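Local coordinates for protein 3-guanidinopropionase (Pseudomonas aeruginosa, PDB 3NIQ) that hydrolyses 3-guanidinopropanoate to beta-alanine and urea with the help of two manganese ions per subunit, and assembles as a homohexamer, at residues Ile40-Asp45 and Ala91-Ile96; Arg62-Leu67 and Thr295-Ala300. All blocks are in the same frame, centred on the assembly; numbering follows the deposited sequence.

Interaction 1 (Ile40-Asp45 and Ala91-Ile96); sequences IGVPWD and APVNPI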
# COMPACT_ATOMS: atom_id res chain seq x y z
N ILE A 40 -25.17 -1.18 -15.20
CA ILE A 40 -24.30 -0.92 -16.33
C ILE A 40 -23.01 -0.26 -15.89
O ILE A 40 -23.02 0.69 -15.10
CB ILE A 40 -25.00 0.01 -17.36
CG1 ILE A 40 -26.33 -0.60 -17.84
CG2 ILE A 40 -24.06 0.26 -18.57
CD1 ILE A 40 -27.43 0.51 -18.17
N GLY A 41 -21.90 -0.72 -16.44
CA GLY A 41 -20.64 -0.06 -16.22
C GLY A 41 -20.32 0.92 -17.35
O GLY A 41 -20.59 0.63 -18.51
N VAL A 42 -19.75 2.08 -17.01
CA VAL A 42 -19.25 2.98 -18.05
C VAL A 42 -17.78 3.31 -17.79
O VAL A 42 -17.45 4.34 -17.15
CB VAL A 42 -20.07 4.23 -18.16
CG1 VAL A 42 -19.65 4.97 -19.42
CG2 VAL A 42 -21.57 3.89 -18.16
N PRO A 43 -16.89 2.45 -18.28
CA PRO A 43 -15.48 2.50 -17.92
C PRO A 43 -14.76 3.55 -18.76
O PRO A 43 -14.07 3.21 -19.70
CB PRO A 43 -14.99 1.08 -18.22
CG PRO A 43 -15.89 0.61 -19.36
CD PRO A 43 -17.22 1.24 -19.08
N TRP A 44 -14.93 4.82 -18.40
CA TRP A 44 -14.52 5.91 -19.27
C TRP A 44 -14.10 7.12 -18.46
O TRP A 44 -14.86 7.63 -17.62
CB TRP A 44 -15.68 6.25 -20.21
CG TRP A 44 -15.38 7.37 -21.17
CD1 TRP A 44 -14.28 7.48 -21.97
CD2 TRP A 44 -16.20 8.51 -21.44
NE1 TRP A 44 -14.37 8.63 -22.73
CE2 TRP A 44 -15.53 9.28 -22.41
CE3 TRP A 44 -17.44 8.95 -20.95
CZ2 TRP A 44 -16.05 10.48 -22.91
CZ3 TRP A 44 -17.97 10.15 -21.46
CH2 TRP A 44 -17.27 10.89 -22.44
N ASP A 45 -12.87 7.57 -18.65
CA ASP A 45 -12.40 8.76 -17.92
C ASP A 45 -11.73 9.78 -18.85
O ASP A 45 -10.88 10.58 -18.42
CB ASP A 45 -11.50 8.38 -16.72
CG ASP A 45 -10.27 7.55 -17.12
OD1 ASP A 45 -9.89 7.55 -18.32
OD2 ASP A 45 -9.69 6.90 -16.23
N ALA A 91 -21.10 -0.22 -21.17
CA ALA A 91 -21.31 0.60 -22.35
C ALA A 91 -20.02 0.61 -23.23
O ALA A 91 -18.92 0.47 -22.71
CB ALA A 91 -21.69 2.00 -21.96
N PRO A 92 -20.18 0.72 -24.56
CA PRO A 92 -19.03 0.82 -25.45
C PRO A 92 -18.27 2.13 -25.19
O PRO A 92 -18.89 3.17 -25.01
CB PRO A 92 -19.66 0.79 -26.86
CG PRO A 92 -21.09 1.20 -26.65
CD PRO A 92 -21.46 0.68 -25.30
N VAL A 93 -16.95 2.05 -25.15
CA VAL A 93 -16.11 3.18 -24.80
C VAL A 93 -14.87 3.20 -25.72
O VAL A 93 -14.44 2.15 -26.19
CB VAL A 93 -15.69 3.06 -23.30
CG1 VAL A 93 -14.52 3.94 -22.97
CG2 VAL A 93 -16.88 3.38 -22.37
N ASN A 94 -14.31 4.39 -25.95
CA ASN A 94 -13.07 4.58 -26.72
C ASN A 94 -12.12 5.47 -25.90
O ASN A 94 -12.30 6.69 -25.83
CB ASN A 94 -13.37 5.22 -28.08
CG ASN A 94 -12.11 5.46 -28.92
OD1 ASN A 94 -10.97 5.42 -28.45
ND2 ASN A 94 -12.33 5.74 -30.19
N PRO A 95 -11.10 4.86 -25.29
CA PRO A 95 -10.19 5.59 -24.38
C PRO A 95 -9.33 6.66 -25.07
O PRO A 95 -8.73 7.51 -24.39
CB PRO A 95 -9.30 4.49 -23.80
CG PRO A 95 -9.33 3.38 -24.87
CD PRO A 95 -10.74 3.43 -25.42
N ILE A 96 -9.27 6.62 -26.40
CA ILE A 96 -8.42 7.51 -27.19
C ILE A 96 -9.17 8.72 -27.74
O ILE A 96 -8.57 9.78 -27.97
CB ILE A 96 -7.77 6.73 -28.37
CG1 ILE A 96 -6.91 5.58 -27.84
CG2 ILE A 96 -6.93 7.66 -29.28
CD1 ILE A 96 -5.86 6.01 -26.78
O HOH W 1 -12.23 8.98 -24.57
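Val93 settles between Pro43 and Trp44, and its two methyls divide the work of the close-packed half of this contact. Val93 CG1 stands anti to the backbone N (chi1 163°) and beside the carbonyl carbon, which carries it over to the indole, 3.7 Å from Trp44 CD1. Val93 CG1 also lies 3.4 Å from the carbonyl O of Pro43, a tight approach of carbon to oxygen. Val93 CG2, turned to the other side, meets Pro43 CD at 3.9 Å and Trp44 CB at 3.8 Å. Further back, Ala91 lays its CB against Val42 CG2 (4.2 Å). Ala91 N sits almost in line with the carbonyl of Gly41 (C=O...N 176°), although the N-H itself is bent somewhat off that line; the 2.8 Å bond from Ala91 N to Gly41 O is the direct hydrogen bond between the two segments.

This bond continues the pairing of parallel strands 37-42 and 85-90 at one edge of the eight-stranded sheet of the arginase fold. Beyond it, where the edge strand has given way to the loop that leads into helix 98-114, the chains keep nearly the same direction, 15° apart, but Pro43 centres an inverse gamma turn, closed by a weak bond from Trp44 N to Val42 O, and no further backbone bond joins the two segments.

Past Val93 the fit is looser and water takes over. Trp44 NE1 and the carbonyl O of Asn94 are 4.2 Å apart and are bridged by a single water, which lies in the indole plane at the ring edge, accepts from Trp44 NE1 at 2.8 Å and donates to the backbone O of Asn94. The CB of Asn94 points away from segment 40-45; OD1 closes an Asx turn with Ile96 N, and ND2 reaches Asp100 in helix 98-114.

Interaction 2 (Arg62-Leu67 and Thr295-Ala300); sequences RNLSSL and TALVGA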
# COMPACT_ATOMS: atom_id res chain seq x y z
N ARG A 62 -17.85 -3.99 -9.43
CA ARG A 62 -18.43 -5.32 -9.65
C ARG A 62 -17.85 -6.27 -8.61
O ARG A 62 -18.58 -7.01 -7.95
CB ARG A 62 -18.11 -5.89 -11.04
CG ARG A 62 -18.96 -5.32 -12.18
CD ARG A 62 -18.83 -6.13 -13.47
NE ARG A 62 -19.85 -5.77 -14.46
CZ ARG A 62 -19.71 -4.81 -15.37
NH1 ARG A 62 -18.60 -4.09 -15.43
NH2 ARG A 62 -20.70 -4.56 -16.24
N ASN A 63 -16.54 -6.22 -8.48
CA ASN A 63 -15.83 -7.09 -7.56
C ASN A 63 -16.31 -7.00 -6.12
O ASN A 63 -16.70 -8.00 -5.52
CB ASN A 63 -14.36 -6.77 -7.63
CG ASN A 63 -13.52 -7.91 -7.17
OD1 ASN A 63 -13.40 -8.15 -5.97
ND2 ASN A 63 -12.96 -8.65 -8.12
N LEU A 64 -16.30 -5.78 -5.58
CA LEU A 64 -16.73 -5.54 -4.21
C LEU A 64 -18.23 -5.71 -4.00
O LEU A 64 -18.66 -5.99 -2.87
CB LEU A 64 -16.30 -4.14 -3.74
CG LEU A 64 -14.90 -4.09 -3.12
CD1 LEU A 64 -14.82 -4.93 -1.80
CD2 LEU A 64 -13.79 -4.51 -4.07
N SER A 65 -19.02 -5.56 -5.06
CA SER A 65 -20.48 -5.76 -4.95
C SER A 65 -20.86 -7.20 -4.55
O SER A 65 -22.00 -7.46 -4.20
CB SER A 65 -21.21 -5.33 -6.23
OG SER A 65 -21.07 -6.31 -7.25
N SER A 66 -19.89 -8.12 -4.60
CA SER A 66 -20.07 -9.47 -4.05
C SER A 66 -20.45 -9.46 -2.58
O SER A 66 -20.99 -10.45 -2.08
CB SER A 66 -18.76 -10.25 -4.19
OG SER A 66 -18.67 -10.73 -5.50
N LEU A 67 -20.16 -8.37 -1.87
CA LEU A 67 -20.44 -8.32 -0.42
C LEU A 67 -21.88 -7.93 -0.12
O LEU A 67 -22.33 -8.05 1.03
CB LEU A 67 -19.50 -7.34 0.30
CG LEU A 67 -17.99 -7.52 0.08
CD1 LEU A 67 -17.20 -6.66 1.06
CD2 LEU A 67 -17.60 -8.99 0.24
N THR A 295 -13.21 2.33 -1.64
CA THR A 295 -14.10 3.22 -2.41
C THR A 295 -14.99 2.39 -3.33
O THR A 295 -16.18 2.71 -3.56
CB THR A 295 -13.27 4.28 -3.21
OG1 THR A 295 -12.27 4.87 -2.35
CG2 THR A 295 -14.16 5.42 -3.75
N ALA A 296 -14.41 1.33 -3.88
CA ALA A 296 -15.17 0.31 -4.61
C ALA A 296 -16.34 -0.23 -3.77
O ALA A 296 -17.46 -0.36 -4.27
CB ALA A 296 -14.25 -0.84 -5.04
N LEU A 297 -16.06 -0.55 -2.51
CA LEU A 297 -17.12 -1.02 -1.61
C LEU A 297 -18.15 0.08 -1.30
O LEU A 297 -19.36 -0.17 -1.29
CB LEU A 297 -16.54 -1.61 -0.32
CG LEU A 297 -17.59 -2.08 0.70
CD1 LEU A 297 -18.41 -3.23 0.13
CD2 LEU A 297 -16.94 -2.46 2.03
N VAL A 298 -17.68 1.29 -1.04
CA VAL A 298 -18.61 2.41 -0.89
C VAL A 298 -19.47 2.52 -2.17
O VAL A 298 -20.69 2.66 -2.10
CB VAL A 298 -17.85 3.76 -0.63
CG1 VAL A 298 -18.69 4.95 -0.98
CG2 VAL A 298 -17.38 3.85 0.81
N GLY A 299 -18.84 2.42 -3.33
CA GLY A 299 -19.58 2.50 -4.60
C GLY A 299 -20.61 1.38 -4.71
O GLY A 299 -21.77 1.64 -5.00
N ALA A 300 -20.18 0.14 -4.48
CA ALA A 300 -21.08 -1.00 -4.53
C ALA A 300 -22.24 -0.84 -3.56
O ALA A 300 -23.39 -1.17 -3.88
CB ALA A 300 -20.32 -2.33 -4.25
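Leu64 projects against the helix that carries Ala296, Leu297 and Ala300, and its two methyls part, one to each of two neighbours. Leu64 CD2 rests on Ala296 CB at 3.8 Å, whereas Leu64 CD1 touches Leu297 CB at 4.0 Å and Leu64 CG sits over the Leu297 backbone N. The two leucine side chains cross at about a right angle. Leu297 CG is anti to its backbone N (chi1 178°), which sends the side chain on toward Leu67, where the CD1 methyls of Leu297 and Leu67 meet at 3.8 Å. At the other end of the contact, small residues let the backbones draw together: Ala300 CB comes within 3.5 Å of Ser65 CA, and the alpha carbons of Ser65 and Ala300 are 4.8 Å apart.

Behind this first shell, Ser65 has its hydroxyl turned back on its own chain. A chi1 of 77° folds Ser65 OG over the main chain, where it donates to the carbonyl O of Arg62 at 2.7 Å. Met24 N also bonds to this OG, while Arg62 is tied by salt bridges to Asp87 and Asp90. On the partner side, Asp290 bonds both Thr295 OG1 and Ala296 N near the start of helix 294-317. A neighbouring subunit brings Asn50 against Leu67 and Pro255 against Leu297, so the leucine pair also packs at a subunit boundary.

No hydrogen bond links the two segments; the chain of residues 62-67 is joined to helix 294-317 by close apolar fit, while the hydroxyl of Ser65 and the guanidinium of Arg62 find their partners outside the other segment.

In the fold
Interactions 1 and 2 lie about 18 Å apart, centre to centre, on the same arginase-family fold, and strand 37-42 and helix 57-64 follow one another along the chain. Their segments alternate in sequence, so the two contacts are interlaced. They also touch directly: Arg62 NH2 of interaction 2 packs 4.0 Å from Gly41 N of interaction 1, and Arg62 NH1 forms a salt bridge with Asp90, which immediately precedes Ala91. Interaction 1 is closer to the chemistry, with the Trp44 side chain about 9 Å from that of the manganese ligand His126 and about 12 Å from a bound manganese ion. Interaction 2 lies away from the metal site. Both contacts reach one and the same neighbouring subunit.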